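Local coordinates for protein UDP-N-acetylglucosamine 4-epimerase (Bacillus cereus, PDB 3M2P) that probably interconverts UDP-N-acetylglucosamine and its C4 epimer, as an NAD(P)-dependent epimerase/dehydratase family member that binds UDP, at residues G184-S193 and N248-N257. Numbering follows the deposited sequence.
Sequences GEQLTLHANS and NLLVKNPNAN
Leu187 and Leu250 meet through their backbones within a short two-stranded parallel sheet, where Leu250 N donates to Leu187 O at an N-H...O angle of 158°. Strands 187-189 and 249-251 run 24° from parallel, and the bonds alternate as that topology requires: Leu187 N to Asn248 O, Leu189 N to Leu250 O at 2.8 Å, and Lys252 N to Leu189 O. Leu187, Leu189, Leu249 and Val251 share one face. On it CD1 of Leu249, which leans toward the neighbouring strand, lies 4.0 Å from Leu189 CG. Thr188 and Leu250 occupy the other face side by side, with Thr188 CG2 3.5 Å from Leu250 CB.

Gln186 can be followed outward. Its CB lies 3.3 Å from Asn248 OD1, and CG sits between that oxygen and Leu250 CB. With CG anti to the backbone N (chi1 -163°) and the chain extended, CD, OE1 and NE2 all reach the CB and CD2 of Leu250. The Asn248 amide crosses the glutamine, but its ND2 bonds to Asn245.

Past the strands the pairing is offset by two residues, and Asn192 faces Ala256. Asn257 N then donates to Asn192 O, 3.0 Å away, while Ala191 CB packs 3.9 Å from Asn257 CB. The clear hydrogen bonds between the segments thus run from main-chain N to main-chain O and set the strand pairing, while Leu187, Leu189 and Leu249 pack this peripheral sheet against helices 173-182 and 232-242.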
ATOM      1  N   GLY A 184       6.430  38.721  13.149  1.00 60.59           N
ATOM      2  CA  GLY A 184       7.784  39.066  13.546  1.00 60.66           C
ATOM      3  C   GLY A 184       8.143  38.386  14.857  1.00 60.65           C
ATOM      4  O   GLY A 184       8.156  39.012  15.916  1.00 60.88           O
ATOM      5  N   GLU A 185       8.424  37.091  14.784  1.00 60.94           N
ATOM      6  CA  GLU A 185       8.698  36.304  15.972  1.00 60.20           C
ATOM      7  C   GLU A 185       9.739  35.219  15.712  1.00 58.85           C
ATOM      8  O   GLU A 185       9.870  34.717  14.596  1.00 58.21           O
ATOM      9  CB  GLU A 185       7.411  35.687  16.505  1.00 60.46           C
ATOM     10  CG  GLU A 185       7.624  34.947  17.808  1.00 63.44           C
ATOM     11  CD  GLU A 185       6.329  34.464  18.408  1.00 67.18           C
ATOM     12  OE1 GLU A 185       5.286  35.099  18.124  1.00 68.27           O
ATOM     13  OE2 GLU A 185       6.360  33.457  19.158  1.00 66.85           O
ATOM     14  N   GLN A 186      10.486  34.854  16.744  1.00 57.94           N
ATOM     15  CA  GLN A 186      11.587  33.931  16.549  1.00 56.61           C
ATOM     16  C   GLN A 186      11.116  32.539  16.133  1.00 56.45           C
ATOM     17  O   GLN A 186      10.376  31.880  16.866  1.00 56.04           O
ATOM     18  CB  GLN A 186      12.455  33.841  17.802  1.00 55.61           C
ATOM     19  CG  GLN A 186      13.814  33.222  17.532  1.00 55.17           C
ATOM     20  CD  GLN A 186      14.732  33.258  18.737  1.00 55.50           C
ATOM     21  OE1 GLN A 186      14.285  33.078  19.877  1.00 54.35           O
ATOM     22  NE2 GLN A 186      16.031  33.485  18.493  1.00 52.68           N
ATOM     23  N   LEU A 187      11.547  32.107  14.949  1.00 54.85           N
ATOM     24  CA  LEU A 187      11.426  30.712  14.532  1.00 52.98           C
ATOM     25  C   LEU A 187      12.482  29.858  15.243  1.00 53.13           C
ATOM     26  O   LEU A 187      13.628  30.286  15.414  1.00 52.29           O
ATOM     27  CB  LEU A 187      11.606  30.587  13.021  1.00 52.10           C
ATOM     28  CG  LEU A 187      10.417  30.871  12.105  1.00 53.57           C
ATOM     29  CD1 LEU A 187       9.558  32.006  12.627  1.00 54.92           C
ATOM     30  CD2 LEU A 187      10.899  31.155  10.696  1.00 52.01           C
ATOM     31  N   THR A 188      12.095  28.654  15.661  1.00 52.26           N
ATOM     32  CA  THR A 188      13.022  27.738  16.318  1.00 49.37           C
ATOM     33  C   THR A 188      13.064  26.404  15.586  1.00 48.93           C
ATOM     34  O   THR A 188      12.138  26.060  14.854  1.00 48.96           O
ATOM     35  CB  THR A 188      12.643  27.489  17.791  1.00 48.30           C
ATOM     36  OG1 THR A 188      11.333  26.915  17.863  1.00 48.70           O
ATOM     37  CG2 THR A 188      12.661  28.778  18.575  1.00 50.26           C
ATOM     38  N   LEU A 189      14.150  25.664  15.777  1.00 47.69           N
ATOM     39  CA  LEU A 189      14.282  24.327  15.229  1.00 46.71           C
ATOM     40  C   LEU A 189      14.779  23.465  16.359  1.00 47.47           C
ATOM     41  O   LEU A 189      15.800  23.789  16.946  1.00 49.17           O
ATOM     42  CB  LEU A 189      15.312  24.319  14.100  1.00 48.03           C
ATOM     43  CG  LEU A 189      14.984  25.020  12.773  1.00 47.48           C
ATOM     44  CD1 LEU A 189      16.241  25.205  11.969  1.00 47.64           C
ATOM     45  CD2 LEU A 189      13.960  24.252  11.960  1.00 46.84           C
ATOM     46  N   HIS A 190      14.080  22.380  16.677  1.00 46.67           N
ATOM     47  CA  HIS A 190      14.494  21.533  17.797  1.00 46.56           C
ATOM     48  C   HIS A 190      15.996  21.291  17.813  1.00 47.15           C
ATOM     49  O   HIS A 190      16.658  21.493  18.828  1.00 46.72           O
ATOM     50  CB  HIS A 190      13.773  20.182  17.805  1.00 47.88           C
ATOM     51  CG  HIS A 190      14.108  19.341  19.001  1.00 47.97           C
ATOM     52  ND1 HIS A 190      15.003  18.292  18.950  1.00 47.21           N
ATOM     53  CD2 HIS A 190      13.697  19.422  20.289  1.00 46.71           C
ATOM     54  CE1 HIS A 190      15.119  17.756  20.151  1.00 46.30           C
ATOM     55  NE2 HIS A 190      14.338  18.423  20.981  1.00 46.72           N
ATOM     56  N   ALA A 191      16.518  20.829  16.687  1.00 48.25           N
ATOM     57  CA  ALA A 191      17.959  20.720  16.489  1.00 48.81           C
ATOM     58  C   ALA A 191      18.267  20.982  15.016  1.00 48.78           C
ATOM     59  O   ALA A 191      17.359  21.234  14.230  1.00 47.87           O
ATOM     60  CB  ALA A 191      18.461  19.351  16.916  1.00 47.54           C
ATOM     61  N   ASN A 192      19.542  20.948  14.646  1.00 48.38           N
ATOM     62  CA  ASN A 192      19.908  21.059  13.242  1.00 47.32           C
ATOM     63  C   ASN A 192      19.763  19.726  12.537  1.00 47.93           C
ATOM     64  O   ASN A 192      19.948  18.675  13.143  1.00 48.33           O
ATOM     65  CB  ASN A 192      21.341  21.547  13.100  1.00 47.56           C
ATOM     66  CG  ASN A 192      21.421  23.032  12.900  1.00 48.38           C
ATOM     67  OD1 ASN A 192      20.676  23.610  12.095  1.00 47.81           O
ATOM     68  ND2 ASN A 192      22.335  23.671  13.627  1.00 46.99           N
ATOM     69  N   SER A 193      19.433  19.767  11.255  1.00 47.64           N
ATOM     70  CA  SER A 193      19.271  18.533  10.506  1.00 46.81           C
ATOM     71  C   SER A 193      19.847  18.678   9.126  1.00 44.96           C
ATOM     72  O   SER A 193      19.841  19.760   8.547  1.00 44.63           O
ATOM     73  CB  SER A 193      17.797  18.115  10.413  1.00 47.66           C
ATOM     74  OG  SER A 193      17.675  16.709  10.232  1.00 48.08           O
ATOM     75  N   ASN A 248      15.906  36.006  12.477  1.00 59.86           N
ATOM     76  CA  ASN A 248      15.157  35.619  13.655  1.00 56.78           C
ATOM     77  C   ASN A 248      14.960  34.096  13.709  1.00 56.31           C
ATOM     78  O   ASN A 248      13.836  33.602  13.612  1.00 56.21           O
ATOM     79  CB  ASN A 248      13.815  36.360  13.687  1.00 56.51           C
ATOM     80  CG  ASN A 248      13.304  36.584  15.104  1.00 58.77           C
ATOM     81  OD1 ASN A 248      13.977  36.239  16.080  1.00 59.04           O
ATOM     82  ND2 ASN A 248      12.114  37.167  15.225  1.00 58.42           N
ATOM     83  N   LEU A 249      16.059  33.356  13.855  1.00 54.89           N
ATOM     84  CA  LEU A 249      16.008  31.896  13.963  1.00 52.95           C
ATOM     85  C   LEU A 249      16.794  31.367  15.170  1.00 52.91           C
ATOM     86  O   LEU A 249      17.933  31.765  15.409  1.00 53.73           O
ATOM     87  CB  LEU A 249      16.519  31.247  12.676  1.00 52.57           C
ATOM     88  CG  LEU A 249      16.667  29.725  12.618  1.00 51.41           C
ATOM     89  CD1 LEU A 249      15.339  28.994  12.843  1.00 49.90           C
ATOM     90  CD2 LEU A 249      17.280  29.326  11.286  1.00 50.49           C
ATOM     91  N   LEU A 250      16.174  30.470  15.927  1.00 51.24           N
ATOM     92  CA  LEU A 250      16.784  29.902  17.118  1.00 49.83           C
ATOM     93  C   LEU A 250      16.899  28.396  16.932  1.00 49.58           C
ATOM     94  O   LEU A 250      15.950  27.746  16.512  1.00 50.18           O
ATOM     95  CB  LEU A 250      15.899  30.205  18.334  1.00 51.00           C
ATOM     96  CG  LEU A 250      16.335  30.034  19.798  1.00 49.79           C
ATOM     97  CD1 LEU A 250      17.055  28.719  20.061  1.00 47.93           C
ATOM     98  CD2 LEU A 250      17.179  31.214  20.242  1.00 51.49           C
ATOM     99  N   VAL A 251      18.060  27.834  17.232  1.00 49.68           N
ATOM    100  CA  VAL A 251      18.169  26.386  17.316  1.00 48.37           C
ATOM    101  C   VAL A 251      18.221  25.966  18.793  1.00 49.58           C
ATOM    102  O   VAL A 251      19.207  26.230  19.497  1.00 49.02           O
ATOM    103  CB  VAL A 251      19.382  25.856  16.540  1.00 46.83           C
ATOM    104  CG1 VAL A 251      19.464  24.345  16.668  1.00 47.44           C
ATOM    105  CG2 VAL A 251      19.276  26.252  15.085  1.00 47.81           C
ATOM    106  N   LYS A 252      17.144  25.323  19.252  1.00 48.32           N
ATOM    107  CA  LYS A 252      16.956  24.981  20.666  1.00 47.52           C
ATOM    108  C   LYS A 252      18.034  24.075  21.279  1.00 47.52           C
ATOM    109  O   LYS A 252      18.445  24.295  22.414  1.00 48.73           O
ATOM    110  CB  LYS A 252      15.561  24.378  20.888  1.00 48.07           C
ATOM    111  CG  LYS A 252      14.423  25.396  20.803  1.00 48.02           C
ATOM    112  CD  LYS A 252      13.114  24.758  20.359  1.00 47.90           C
ATOM    113  CE  LYS A 252      12.316  24.197  21.512  1.00 48.50           C
ATOM    114  NZ  LYS A 252      11.165  23.350  21.051  1.00 48.90           N
ATOM    115  N   ASN A 253      18.486  23.069  20.535  1.00 47.74           N
ATOM    116  CA  ASN A 253      19.442  22.084  21.044  1.00 46.40           C
ATOM    117  C   ASN A 253      20.624  21.852  20.113  1.00 46.78           C
ATOM    118  O   ASN A 253      20.508  22.007  18.896  1.00 46.87           O
ATOM    119  CB  ASN A 253      18.752  20.739  21.273  1.00 46.74           C
ATOM    120  CG  ASN A 253      17.777  20.765  22.425  1.00 47.93           C
ATOM    121  OD1 ASN A 253      18.084  21.260  23.511  1.00 48.06           O
ATOM    122  ND2 ASN A 253      16.596  20.206  22.201  1.00 48.37           N
ATOM    123  N   PRO A 254      21.775  21.475  20.682  1.00 48.39           N
ATOM    124  CA  PRO A 254      22.942  21.152  19.850  1.00 46.60           C
ATOM    125  C   PRO A 254      22.797  19.770  19.233  1.00 45.74           C
ATOM    126  O   PRO A 254      21.904  19.025  19.637  1.00 46.12           O
ATOM    127  CB  PRO A 254      24.103  21.170  20.855  1.00 44.11           C
ATOM    128  CG  PRO A 254      23.589  21.963  22.020  1.00 45.22           C
ATOM    129  CD  PRO A 254      22.138  21.613  22.103  1.00 47.11           C
ATOM    130  N   ASN A 255      23.665  19.448  18.277  1.00 44.61           N
ATOM    131  CA  ASN A 255      23.675  18.154  17.587  1.00 45.82           C
ATOM    132  C   ASN A 255      22.607  18.002  16.514  1.00 47.57           C
ATOM    133  O   ASN A 255      21.959  18.974  16.110  1.00 47.34           O
ATOM    134  CB  ASN A 255      23.549  16.984  18.564  1.00 45.44           C
ATOM    135  CG  ASN A 255      24.455  17.126  19.755  1.00 44.40           C
ATOM    136  OD1 ASN A 255      25.622  17.494  19.622  1.00 42.50           O
ATOM    137  ND2 ASN A 255      23.919  16.833  20.940  1.00 45.93           N
ATOM    138  N   ALA A 256      22.442  16.755  16.073  1.00 49.22           N
ATOM    139  CA  ALA A 256      21.459  16.377  15.062  1.00 50.48           C
ATOM    140  C   ALA A 256      20.082  16.076  15.665  1.00 51.73           C
ATOM    141  O   ALA A 256      19.980  15.414  16.698  1.00 52.23           O
ATOM    142  CB  ALA A 256      21.961  15.172  14.289  1.00 52.21           C
ATOM    143  N   ASN A 257      19.034  16.573  15.007  1.00 52.40           N
ATOM    144  CA  ASN A 257      17.645  16.272  15.365  1.00 53.84           C
ATOM    145  C   ASN A 257      17.383  14.766  15.371  1.00 56.29           C
ATOM    146  O   ASN A 257      17.060  14.180  16.416  1.00 57.27           O
ATOM    147  CB  ASN A 257      16.673  16.975  14.403  1.00 52.76           C
ATOM    148  CG  ASN A 257      15.240  17.005  14.924  1.00 52.05           C
ATOM    149  OD1 ASN A 257      14.779  16.056  15.552  1.00 54.22           O
ATOM    150  ND2 ASN A 257      14.530  18.095  14.657  1.00 49.82           N
TER